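Local coordinates for protein AGR_C_4470p (Agrobacterium tumefaciens str. C58, PDB 2HQV) that is of unknown function but probably takes part in haem utilisation, like other ChuX/HutX proteins, at residues A[28-33]-A[56-61]; A[73-78]-A[147-152]; A[143-148]-A[168-173]. All blocks are in the same frame, centred on the assembly; numbering follows the deposited sequence.

Contact 1. Residues A[28-33]-A[56-61]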
# COMPACT_ATOMS: atom_id res chain seq x y z
N ARG A 28 2.23 20.45 19.47
CA ARG A 28 1.90 20.58 18.06
C ARG A 28 0.78 19.60 17.71
O ARG A 28 -0.11 19.91 16.92
CB ARG A 28 3.12 20.29 17.19
CG ARG A 28 4.22 21.34 17.25
CD ARG A 28 5.44 20.87 16.48
NE ARG A 28 5.98 19.64 17.06
CZ ARG A 28 6.95 18.91 16.51
NH1 ARG A 28 7.49 19.28 15.36
NH2 ARG A 28 7.37 17.81 17.12
N ALA A 29 0.86 18.41 18.29
CA ALA A 29 -0.15 17.38 18.06
C ALA A 29 -1.51 17.96 18.41
O ALA A 29 -2.39 18.09 17.56
CB ALA A 29 0.14 16.16 18.92
N LEU A 30 -1.68 18.31 19.68
CA LEU A 30 -2.94 18.89 20.16
C LEU A 30 -3.37 20.08 19.31
O LEU A 30 -4.52 20.16 18.87
CB LEU A 30 -2.79 19.33 21.62
CG LEU A 30 -2.87 18.26 22.71
CD1 LEU A 30 -4.27 17.64 22.70
CD2 LEU A 30 -1.81 17.20 22.50
N ALA A 31 -2.44 21.00 19.07
CA ALA A 31 -2.72 22.20 18.29
C ALA A 31 -3.17 21.87 16.87
O ALA A 31 -4.11 22.47 16.36
CB ALA A 31 -1.49 23.10 18.26
N ALA A 32 -2.49 20.91 16.25
CA ALA A 32 -2.82 20.51 14.88
C ALA A 32 -4.21 19.90 14.82
O ALA A 32 -4.90 20.01 13.80
CB ALA A 32 -1.79 19.51 14.37
N LEU A 33 -4.63 19.25 15.91
CA LEU A 33 -5.95 18.63 15.96
C LEU A 33 -7.04 19.69 15.82
O LEU A 33 -8.23 19.37 15.76
CB LEU A 33 -6.13 17.88 17.28
CG LEU A 33 -6.61 16.42 17.21
CD1 LEU A 33 -7.12 16.01 18.58
CD2 LEU A 33 -7.71 16.26 16.18
N LEU A 56 -4.01 9.52 17.38
CA LEU A 56 -5.11 8.65 17.77
C LEU A 56 -5.28 8.68 19.29
O LEU A 56 -6.39 8.79 19.80
CB LEU A 56 -4.83 7.22 17.30
CG LEU A 56 -5.66 6.63 16.15
CD1 LEU A 56 -5.73 7.59 14.98
CD2 LEU A 56 -5.04 5.29 15.72
N ALA A 57 -4.17 8.60 20.01
CA ALA A 57 -4.21 8.62 21.48
C ALA A 57 -4.65 9.98 22.02
O ALA A 57 -4.87 10.14 23.22
CB ALA A 57 -2.84 8.25 22.04
N ILE A 58 -4.79 10.95 21.12
CA ILE A 58 -5.18 12.30 21.51
C ILE A 58 -6.65 12.64 21.19
O ILE A 58 -7.16 13.69 21.60
CB ILE A 58 -4.19 13.32 20.86
CG1 ILE A 58 -3.08 13.64 21.86
CG2 ILE A 58 -4.89 14.58 20.43
CD1 ILE A 58 -2.32 12.43 22.36
N LEU A 59 -7.32 11.75 20.47
CA LEU A 59 -8.73 11.94 20.11
C LEU A 59 -9.62 11.80 21.34
O LEU A 59 -9.21 11.25 22.36
CB LEU A 59 -9.15 10.90 19.07
CG LEU A 59 -9.07 11.19 17.57
CD1 LEU A 59 -7.86 12.02 17.23
CD2 LEU A 59 -9.06 9.86 16.82
N PRO A 60 -10.87 12.29 21.26
CA PRO A 60 -11.79 12.18 22.40
C PRO A 60 -11.88 10.74 22.92
O PRO A 60 -11.83 9.79 22.14
CB PRO A 60 -13.11 12.68 21.83
CG PRO A 60 -12.68 13.68 20.80
CD PRO A 60 -11.53 12.96 20.12
N GLN A 61 -12.01 10.58 24.23
CA GLN A 61 -12.11 9.25 24.82
C GLN A 61 -13.21 8.45 24.12
O GLN A 61 -14.30 8.96 23.89
CB GLN A 61 -12.42 9.35 26.32
CG GLN A 61 -12.26 8.04 27.08
CD GLN A 61 -12.36 8.22 28.59
OE1 GLN A 61 -12.23 7.27 29.36
NE2 GLN A 61 -12.60 9.46 29.02
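Leu30, on helix 16-32, and Leu33, three residues on, lay their side chains against Ile58 in the loop that follows helix 52-56. Of the two, Leu30 comes first along the chain and lies across Ile58. Its CG stands beside the backbone N (chi1 -79°), and both methyl groups are used: CD2 reaches Ile58 CG1 at 3.8 Å, while CD1 lies 3.9 Å from Ile58 CG2. The two side chains run at about a right angle to each other. The side chain of Leu33 sets out toward the loop and offers CD1 to Ile58 from a second direction. The modelled separation of 3.2 Å between Leu33 CD1 and Ile58 CG2 is doubtfully short and is best read simply as close apolar contact. The same Leu33 CD1 also approaches Leu59 CD1 at 4.3 Å; Leu59 sets out away from the helix, but its end turns back. No hydrogen bond joins the segments, and the contact lies near the surface. Residues 56-59 form a type I beta turn, with Leu59 N hydrogen-bonded to Leu56 O; Ile58, within the turn, points to the helix, while Leu56 and Leu59 pack on Thr133 and Arg137 of strand 129-139. This is apolar helix-to-turn packing, in which a turn lies between an N-terminal helix and the large antiparallel sheet.

Contact 2. Residues A[73-78]-A[147-152]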
# COMPACT_ATOMS: atom_id res chain seq x y z
N ASP A 73 -6.27 -12.65 14.97
CA ASP A 73 -7.10 -13.70 14.39
C ASP A 73 -8.59 -13.61 14.77
O ASP A 73 -9.46 -13.80 13.92
CB ASP A 73 -6.56 -15.07 14.82
CG ASP A 73 -5.39 -15.52 13.97
OD1 ASP A 73 -4.49 -14.70 13.69
OD2 ASP A 73 -5.37 -16.70 13.57
N ALA A 74 -8.88 -13.33 16.04
CA ALA A 74 -10.26 -13.24 16.48
C ALA A 74 -10.98 -12.09 15.78
O ALA A 74 -12.14 -12.22 15.36
CB ALA A 74 -10.32 -13.04 18.00
N ILE A 75 -10.30 -10.96 15.67
CA ILE A 75 -10.88 -9.79 15.04
C ILE A 75 -11.08 -10.00 13.54
O ILE A 75 -12.13 -9.64 13.00
CB ILE A 75 -10.02 -8.53 15.33
CG1 ILE A 75 -10.12 -8.20 16.82
CG2 ILE A 75 -10.48 -7.35 14.47
CD1 ILE A 75 -9.19 -7.09 17.31
N TRP A 76 -10.09 -10.60 12.89
CA TRP A 76 -10.21 -10.87 11.46
C TRP A 76 -11.39 -11.82 11.21
O TRP A 76 -12.21 -11.59 10.33
CB TRP A 76 -8.92 -11.50 10.92
CG TRP A 76 -8.93 -11.69 9.45
CD1 TRP A 76 -9.33 -12.81 8.77
CD2 TRP A 76 -8.53 -10.74 8.46
NE1 TRP A 76 -9.21 -12.60 7.42
CE2 TRP A 76 -8.73 -11.34 7.20
CE3 TRP A 76 -8.04 -9.42 8.51
CZ2 TRP A 76 -8.44 -10.68 5.99
CZ3 TRP A 76 -7.75 -8.77 7.31
CH2 TRP A 76 -7.95 -9.40 6.07
N ASN A 77 -11.48 -12.89 12.00
CA ASN A 77 -12.57 -13.85 11.85
C ASN A 77 -13.91 -13.15 12.07
O ASN A 77 -14.88 -13.38 11.34
CB ASN A 77 -12.42 -14.99 12.87
CG ASN A 77 -13.61 -15.95 12.84
OD1 ASN A 77 -13.86 -16.61 11.83
ND2 ASN A 77 -14.35 -16.01 13.94
N GLU A 78 -13.94 -12.28 13.07
CA GLU A 78 -15.14 -11.52 13.39
C GLU A 78 -15.57 -10.68 12.19
O GLU A 78 -16.73 -10.74 11.75
CB GLU A 78 -14.85 -10.60 14.59
CG GLU A 78 -16.07 -10.04 15.27
CD GLU A 78 -16.83 -11.10 16.04
OE1 GLU A 78 -16.33 -11.54 17.10
OE2 GLU A 78 -17.92 -11.49 15.59
N VAL A 147 -11.37 -0.04 11.41
CA VAL A 147 -10.50 -0.83 12.27
C VAL A 147 -9.08 -0.72 11.72
O VAL A 147 -8.79 -1.14 10.59
CB VAL A 147 -10.94 -2.31 12.28
CG1 VAL A 147 -10.09 -3.09 13.29
CG2 VAL A 147 -12.42 -2.41 12.65
N TRP A 148 -8.21 -0.12 12.52
CA TRP A 148 -6.82 0.10 12.14
C TRP A 148 -5.86 -0.94 12.72
O TRP A 148 -5.74 -1.07 13.93
CB TRP A 148 -6.36 1.48 12.64
CG TRP A 148 -7.05 2.66 12.02
CD1 TRP A 148 -8.36 2.75 11.63
CD2 TRP A 148 -6.48 3.95 11.76
NE1 TRP A 148 -8.63 4.00 11.14
CE2 TRP A 148 -7.49 4.76 11.20
CE3 TRP A 148 -5.19 4.49 11.93
CZ2 TRP A 148 -7.27 6.09 10.84
CZ3 TRP A 148 -4.97 5.82 11.56
CH2 TRP A 148 -6.00 6.60 11.01
N PHE A 149 -5.18 -1.67 11.85
CA PHE A 149 -4.20 -2.64 12.32
C PHE A 149 -2.89 -1.84 12.33
O PHE A 149 -2.37 -1.47 11.28
CB PHE A 149 -4.13 -3.84 11.38
CG PHE A 149 -5.29 -4.78 11.55
CD1 PHE A 149 -6.59 -4.36 11.27
CD2 PHE A 149 -5.10 -6.07 12.06
CE1 PHE A 149 -7.68 -5.20 11.49
CE2 PHE A 149 -6.19 -6.92 12.28
CZ PHE A 149 -7.49 -6.48 12.00
N MSE A 150 -2.39 -1.54 13.53
CA MSE A 150 -1.18 -0.75 13.71
C MSE A 150 0.11 -1.56 13.74
O MSE A 150 0.13 -2.70 14.21
CB MSE A 150 -1.25 0.05 15.01
CG MSE A 150 -2.58 0.72 15.31
SE MSE A 150 -3.05 2.04 13.99
CE MSE A 150 -1.52 3.24 14.15
N ASN A 151 1.20 -0.96 13.27
CA ASN A 151 2.50 -1.61 13.30
C ASN A 151 3.27 -1.07 14.52
O ASN A 151 2.76 -0.22 15.25
CB ASN A 151 3.30 -1.36 12.02
CG ASN A 151 3.48 0.12 11.71
OD1 ASN A 151 3.73 0.93 12.61
ND2 ASN A 151 3.38 0.48 10.44
N ALA A 152 4.49 -1.56 14.73
CA ALA A 152 5.29 -1.13 15.86
C ALA A 152 5.70 0.34 15.78
O ALA A 152 6.02 0.96 16.79
CB ALA A 152 6.54 -2.01 16.00
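Phe149 and Ile75 bury the most surface here, meeting where helix 72-79 packs on strand 142-151 of the six-stranded antiparallel sheet. The touching atoms are Phe149 CZ, at the far end of the ring, and Ile75 CG2, the short branch of the isoleucine, 4.0 Å apart. Both side chains set out toward the other segment, and they run antiparallel, side by side. The methyl comes at the ring obliquely. On Ile75, CG2 lies anti to the backbone N while CG1 lies beside it (chi1 -68°), and it is the CG2 branch that meets the strand. The same methyl also approaches Val147 CG1, at 4.4 Å, a looser touch. Ile75 thus faces two side chains two residues apart on one face of the strand, with Trp148 between them turned to the other face.

Trp76, third in buried surface, only skirts the strand: its side chain stays 4.6 Å from the segment. Its indole is held by a hydrogen bond from NE1 to Pro103 O and meets Phe112 edge-to-face, while it also packs on Phe158. Phe149 in turn stacks with Phe158 and meets the ring of Phe72, and Ile132 of strand 129-139 touches Ile75, Val147 and Phe149 alike.

Ile75, Val147 and Phe149 are all buried, and no hydrogen bond or salt bridge passes between the segments. The chemistry is therefore wholly apolar across this interface: helix and sheet associate through dispersion and the exclusion of water, whereas backbone hydrogen bonds such as that of Val147 with Ile160 tie the strand to its neighbours.

Contact 3. Residues A[143-148]-A[168-173]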
# COMPACT_ATOMS: atom_id res chain seq x y z
N ARG A 143 -19.88 10.78 10.73
CA ARG A 143 -19.30 9.68 11.48
C ARG A 143 -18.62 8.67 10.55
O ARG A 143 -19.16 8.30 9.51
CB ARG A 143 -20.39 8.97 12.28
CG ARG A 143 -19.84 8.08 13.37
CD ARG A 143 -20.91 7.16 13.89
NE ARG A 143 -20.39 6.21 14.87
CZ ARG A 143 -21.10 5.18 15.33
NH1 ARG A 143 -22.34 4.96 14.92
NH2 ARG A 143 -20.57 4.37 16.23
N SER A 144 -17.44 8.23 10.96
CA SER A 144 -16.65 7.26 10.21
C SER A 144 -16.20 6.17 11.19
O SER A 144 -15.71 6.46 12.28
CB SER A 144 -15.43 7.95 9.60
OG SER A 144 -14.48 7.03 9.10
N CYS A 145 -16.39 4.91 10.81
CA CYS A 145 -16.00 3.79 11.65
C CYS A 145 -15.04 2.86 10.90
O CYS A 145 -15.36 2.38 9.82
CB CYS A 145 -17.24 3.02 12.10
SG CYS A 145 -18.38 3.98 13.14
N SER A 146 -13.88 2.60 11.49
CA SER A 146 -12.90 1.74 10.85
C SER A 146 -12.04 1.00 11.87
O SER A 146 -12.01 1.36 13.06
CB SER A 146 -12.00 2.58 9.92
OG SER A 146 -11.43 3.67 10.62
N VAL A 147 -11.37 -0.04 11.41
CA VAL A 147 -10.50 -0.83 12.27
C VAL A 147 -9.08 -0.72 11.72
O VAL A 147 -8.79 -1.14 10.59
CB VAL A 147 -10.94 -2.31 12.28
CG1 VAL A 147 -10.09 -3.09 13.29
CG2 VAL A 147 -12.42 -2.41 12.65
N TRP A 148 -8.21 -0.12 12.52
CA TRP A 148 -6.82 0.10 12.14
C TRP A 148 -5.86 -0.94 12.72
O TRP A 148 -5.74 -1.07 13.93
CB TRP A 148 -6.36 1.48 12.64
CG TRP A 148 -7.05 2.66 12.02
CD1 TRP A 148 -8.36 2.75 11.63
CD2 TRP A 148 -6.48 3.95 11.76
NE1 TRP A 148 -8.63 4.00 11.14
CE2 TRP A 148 -7.49 4.76 11.20
CE3 TRP A 148 -5.19 4.49 11.93
CZ2 TRP A 148 -7.27 6.09 10.84
CZ3 TRP A 148 -4.97 5.82 11.56
CH2 TRP A 148 -6.00 6.60 11.01
N LYS A 168 -26.21 6.96 1.73
CA LYS A 168 -24.94 7.46 2.26
C LYS A 168 -24.72 7.28 3.76
O LYS A 168 -23.75 7.80 4.32
CB LYS A 168 -24.77 8.94 1.89
N GLU A 169 -25.61 6.55 4.43
CA GLU A 169 -25.47 6.32 5.86
C GLU A 169 -24.76 4.99 6.13
O GLU A 169 -24.84 4.06 5.33
CB GLU A 169 -26.84 6.33 6.55
CG GLU A 169 -27.92 5.52 5.85
CD GLU A 169 -29.16 5.32 6.71
OE1 GLU A 169 -30.21 4.90 6.18
OE2 GLU A 169 -29.08 5.56 7.94
N LEU A 170 -24.04 4.92 7.25
CA LEU A 170 -23.32 3.70 7.60
C LEU A 170 -24.27 2.51 7.58
O LEU A 170 -25.36 2.58 8.15
CB LEU A 170 -22.69 3.86 8.99
CG LEU A 170 -21.58 4.91 9.14
CD1 LEU A 170 -21.27 5.14 10.61
CD2 LEU A 170 -20.35 4.44 8.40
N LEU A 171 -23.88 1.44 6.91
CA LEU A 171 -24.73 0.25 6.84
C LEU A 171 -25.11 -0.22 8.24
O LEU A 171 -24.24 -0.56 9.05
CB LEU A 171 -24.02 -0.86 6.05
CG LEU A 171 -23.96 -0.61 4.54
CD1 LEU A 171 -22.99 -1.57 3.87
CD2 LEU A 171 -25.37 -0.76 3.95
N ALA A 172 -26.41 -0.24 8.51
CA ALA A 172 -26.95 -0.62 9.82
C ALA A 172 -26.40 -1.91 10.43
O ALA A 172 -25.80 -1.88 11.51
CB ALA A 172 -28.47 -0.69 9.73
N GLY A 173 -26.63 -3.04 9.76
CA GLY A 173 -26.16 -4.31 10.29
C GLY A 173 -24.67 -4.37 10.57
O GLY A 173 -24.23 -4.87 11.61
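Leu170 crosses Arg143 at about a right angle, its CD1 methyl set against the aliphatic part of the arginine. The closest pair is Leu170 CD1 to Arg143 CD, 3.9 Å, and the same methyl lies 4.0 Å from Cys145 SG, so one branch of the leucine serves both residues. Its branched end also rests near the carbonyl of Arg143, with Leu170 CD1 4.0 Å from Arg143 O. Arg143 is extended from CG to NE, with CG anti to the backbone N (chi1 -164°), which runs the chain past the leucine, whose CD1 also approaches the guanidinium obliquely. Cys145 SG lies over one face of that group, 3.3 Å above its plane and offset toward the rim. The charge is answered by other partners: Arg143 NH2 forms salt bridges with Asp136 and Glu179. These carboxylates probably restrain the guanidinium beside the sulfur.

Arg143 and Cys145 project from strand 142-151, hydrogen-bonded on its flanks to strand 129-139 (Ser144 with Arg137) and to strand 156-161 (Val147 with Ile160). Leu170 precedes Leu171, the N-cap of helix 172-185. The lead-in to this C-terminal helix, together with Leu175 in its first turn, thus packs on the strand.

In the fold
Strand 142-151 links contacts 2 and 3, whose segments share Val147 and Trp148 and whose centres lie about 16 Å apart: its later residues meet helix 72-79, its earlier ones the approach to helix 172-185. Contact 1 stands farther off, its centre about 23 Å from that of contact 2 and 22 Å from that of contact 3. Segment 56-61 nevertheless reaches the same strand through Leu56, which does not itself meet segment 28-33 and whose CD2 lies 3.9 Å from Trp148 CE3 and 4.2 Å from Met150 SE. Contact 2 is the most central, about 8 Å from the chain centre. The contacts' relation to any haem site remains undetermined.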